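Local coordinates for Alpha/beta hydrolase fold-3 domain-containing protein (Enterococcus faecalis, PDB 2QRU), which is of unknown function but has an alpha/beta hydrolase fold and probably acts as a hydrolase, at residues A[86-89]-A[90-94]. Residues are numbered along the deposited sequence; the frame is centred on the assembly and turned at random.
Sequences QLLN and EEIIQ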
ATOM      1  N   GLN A  86     -12.748  -6.654  -6.899  1.00 23.47           N
ATOM      2  CA  GLN A  86     -13.749  -7.144  -7.830  1.00 23.93           C
ATOM      3  C   GLN A  86     -15.066  -6.338  -7.739  1.00 23.98           C
ATOM      4  O   GLN A  86     -15.618  -5.959  -8.768  1.00 25.41           O
ATOM      5  CB  GLN A  86     -13.998  -8.637  -7.624  1.00 24.88           C
ATOM      6  CG  GLN A  86     -12.832  -9.495  -8.057  1.00 26.61           C
ATOM      7  CD  GLN A  86     -13.204 -10.964  -7.951  1.00 30.71           C
ATOM      8  OE1 GLN A  86     -13.083 -11.572  -6.886  1.00 32.97           O
ATOM      9  NE2 GLN A  86     -13.719 -11.524  -9.041  1.00 33.19           N
ATOM     10  N   LEU A  87     -15.517  -6.040  -6.522  1.00 23.14           N
ATOM     11  CA  LEU A  87     -16.711  -5.185  -6.319  1.00 24.04           C
ATOM     12  C   LEU A  87     -16.465  -3.765  -6.836  1.00 23.67           C
ATOM     13  O   LEU A  87     -17.340  -3.159  -7.471  1.00 24.79           O
ATOM     14  CB  LEU A  87     -17.108  -5.137  -4.846  1.00 23.58           C
ATOM     15  CG  LEU A  87     -17.543  -6.467  -4.221  1.00 23.51           C
ATOM     16  CD1 LEU A  87     -17.603  -6.367  -2.697  1.00 26.11           C
ATOM     17  CD2 LEU A  87     -18.873  -6.981  -4.818  1.00 22.63           C
ATOM     18  N   LEU A  88     -15.281  -3.233  -6.549  1.00 23.85           N
ATOM     19  CA  LEU A  88     -14.903  -1.879  -7.002  1.00 23.71           C
ATOM     20  C   LEU A  88     -14.902  -1.793  -8.533  1.00 24.20           C
ATOM     21  O   LEU A  88     -15.307  -0.782  -9.141  1.00 24.60           O
ATOM     22  CB  LEU A  88     -13.523  -1.498  -6.431  1.00 23.75           C
ATOM     23  CG  LEU A  88     -13.038  -0.074  -6.726  1.00 23.05           C
ATOM     24  CD1 LEU A  88     -13.851   0.985  -5.894  1.00 22.30           C
ATOM     25  CD2 LEU A  88     -11.544  -0.023  -6.426  1.00 23.77           C
ATOM     26  N   ASN A  89     -14.437  -2.862  -9.166  1.00 25.31           N
ATOM     27  CA  ASN A  89     -14.472  -2.955 -10.608  1.00 26.27           C
ATOM     28  C   ASN A  89     -15.915  -3.083 -11.121  1.00 26.98           C
ATOM     29  O   ASN A  89     -16.252  -2.496 -12.147  1.00 27.40           O
ATOM     30  CB  ASN A  89     -13.664  -4.149 -11.093  1.00 26.16           C
ATOM     31  CG  ASN A  89     -13.553  -4.185 -12.601  1.00 28.33           C
ATOM     32  OD1 ASN A  89     -13.134  -3.212 -13.231  1.00 29.57           O
ATOM     33  ND2 ASN A  89     -13.941  -5.309 -13.191  1.00 27.87           N
ATOM     34  N   GLU A  90     -16.742  -3.833 -10.403  1.00 26.80           N
ATOM     35  CA  GLU A  90     -18.162  -3.983 -10.777  1.00 28.14           C
ATOM     36  C   GLU A  90     -18.868  -2.643 -10.845  1.00 27.97           C
ATOM     37  O   GLU A  90     -19.643  -2.362 -11.783  1.00 28.85           O
ATOM     38  CB  GLU A  90     -18.895  -4.829  -9.734  1.00 28.22           C
ATOM     39  CG  GLU A  90     -19.527  -6.019 -10.299  1.00 33.77           C
ATOM     40  CD  GLU A  90     -18.567  -7.151 -10.335  1.00 36.89           C
ATOM     41  OE1 GLU A  90     -18.622  -7.984  -9.393  1.00 37.91           O
ATOM     42  OE2 GLU A  90     -17.739  -7.182 -11.280  1.00 38.69           O
ATOM     43  N   GLU A  91     -18.627  -1.839  -9.819  1.00 27.73           N
ATOM     44  CA  GLU A  91     -19.422  -0.666  -9.536  1.00 27.80           C
ATOM     45  C   GLU A  91     -18.869   0.595 -10.201  1.00 28.07           C
ATOM     46  O   GLU A  91     -19.628   1.414 -10.742  1.00 27.49           O
ATOM     47  CB  GLU A  91     -19.515  -0.488  -8.017  1.00 28.05           C
ATOM     48  CG  GLU A  91     -20.343   0.677  -7.565  1.00 29.47           C
ATOM     49  CD  GLU A  91     -21.800   0.575  -8.018  1.00 30.06           C
ATOM     50  OE1 GLU A  91     -22.288  -0.559  -8.236  1.00 28.98           O
ATOM     51  OE2 GLU A  91     -22.444   1.632  -8.153  1.00 29.86           O
ATOM     52  N   ILE A  92     -17.546   0.736 -10.161  1.00 27.07           N
ATOM     53  CA  ILE A  92     -16.896   1.998 -10.542  1.00 27.37           C
ATOM     54  C   ILE A  92     -15.964   1.874 -11.754  1.00 27.33           C
ATOM     55  O   ILE A  92     -16.175   2.545 -12.774  1.00 27.70           O
ATOM     56  CB  ILE A  92     -16.166   2.629  -9.337  1.00 27.60           C
ATOM     57  CG1 ILE A  92     -17.162   2.962  -8.223  1.00 29.45           C
ATOM     58  CG2 ILE A  92     -15.362   3.883  -9.769  1.00 26.91           C
ATOM     59  CD1 ILE A  92     -16.512   3.323  -6.915  1.00 31.91           C
ATOM     60  N   ILE A  93     -14.922   1.031 -11.661  1.00 26.74           N
ATOM     61  CA  ILE A  93     -13.946   0.959 -12.750  1.00 26.40           C
ATOM     62  C   ILE A  93     -14.589   0.420 -14.026  1.00 27.86           C
ATOM     63  O   ILE A  93     -14.276   0.877 -15.135  1.00 28.28           O
ATOM     64  CB  ILE A  93     -12.671   0.120 -12.372  1.00 26.01           C
ATOM     65  CG1 ILE A  93     -12.029   0.678 -11.097  1.00 25.20           C
ATOM     66  CG2 ILE A  93     -11.694   0.109 -13.533  1.00 25.58           C
ATOM     67  CD1 ILE A  93     -10.943  -0.240 -10.441  1.00 24.42           C
ATOM     68  N   GLN A  94     -15.499  -0.539 -13.853  1.00 29.43           N
ATOM     69  CA  GLN A  94     -16.271  -1.137 -14.954  1.00 30.86           C
ATOM     70  C   GLN A  94     -15.408  -1.557 -16.143  1.00 31.39           C
ATOM     71  O   GLN A  94     -15.731  -1.259 -17.300  1.00 31.39           O
ATOM     72  CB  GLN A  94     -17.422  -0.223 -15.399  1.00 31.24           C
ATOM     73  CG  GLN A  94     -18.376   0.148 -14.296  1.00 32.88           C
ATOM     74  CD  GLN A  94     -19.464   1.088 -14.791  1.00 35.81           C
ATOM     75  OE1 GLN A  94     -19.891   0.997 -15.938  1.00 37.37           O
ATOM     76  NE2 GLN A  94     -19.901   2.002 -13.936  1.00 37.94           N
TER
HETATM   77  O   HOH W   1     -14.818  -7.403 -11.478  1.00 37.95           O
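The carboxylate of Glu-90 turns one face to the backbone carbonyl of Gln-86: Gln-86 O lies 3.5 Å from Glu-90 CD and about as far from OE1 and OE2, which puts it over the plane. The second flat group, the buried amide of Asn-89, meets Ile-93 through its oxygen end, OD1 lying 3.5 Å from Ile-93 CB, with CG2 of the same isoleucine also close by. The two ends of the Asn-89 amide are engaged separately. ND2 donates to a water at 2.8 Å, and the water in turn donates to Glu-90 OE2 at 2.9 Å, tying the amide to the carboxylate; OD1 accepts from the backbone N of Asn-95. With CG anti to the backbone N (chi1 -174°), the CB-CG bond runs toward the C-terminal end, and the amide is turned so that OD1 points onward to Asn-95 N, just past the last turn, and ND2 back toward the water.

Helix 74-93 lies on the central sheet of the alpha/beta hydrolase fold, linking strands 59-64 and 98-103, and it ends here in a pi-type turn. The evidence is two five-residue bonds: Ile-93 N to Leu-88 O at 3.1 Å, with an N-H...O angle of 161°, and Gln-94 N to Asn-89 O at 2.7 Å. Leu-88 O also takes the ordinary four-residue bond from Ile-92 N. Gln-94 then adopts a positive phi (48°), closing the helix.

On the sheet side, Leu-88 sends CD1 to within 3.7 Å of Ile-92 CD1, while its CD2 faces Ile-93 CD1. All three side chains also pack on Leu-62 of strand 59-64; Leu-88 and Ile-93 additionally touch Val-31.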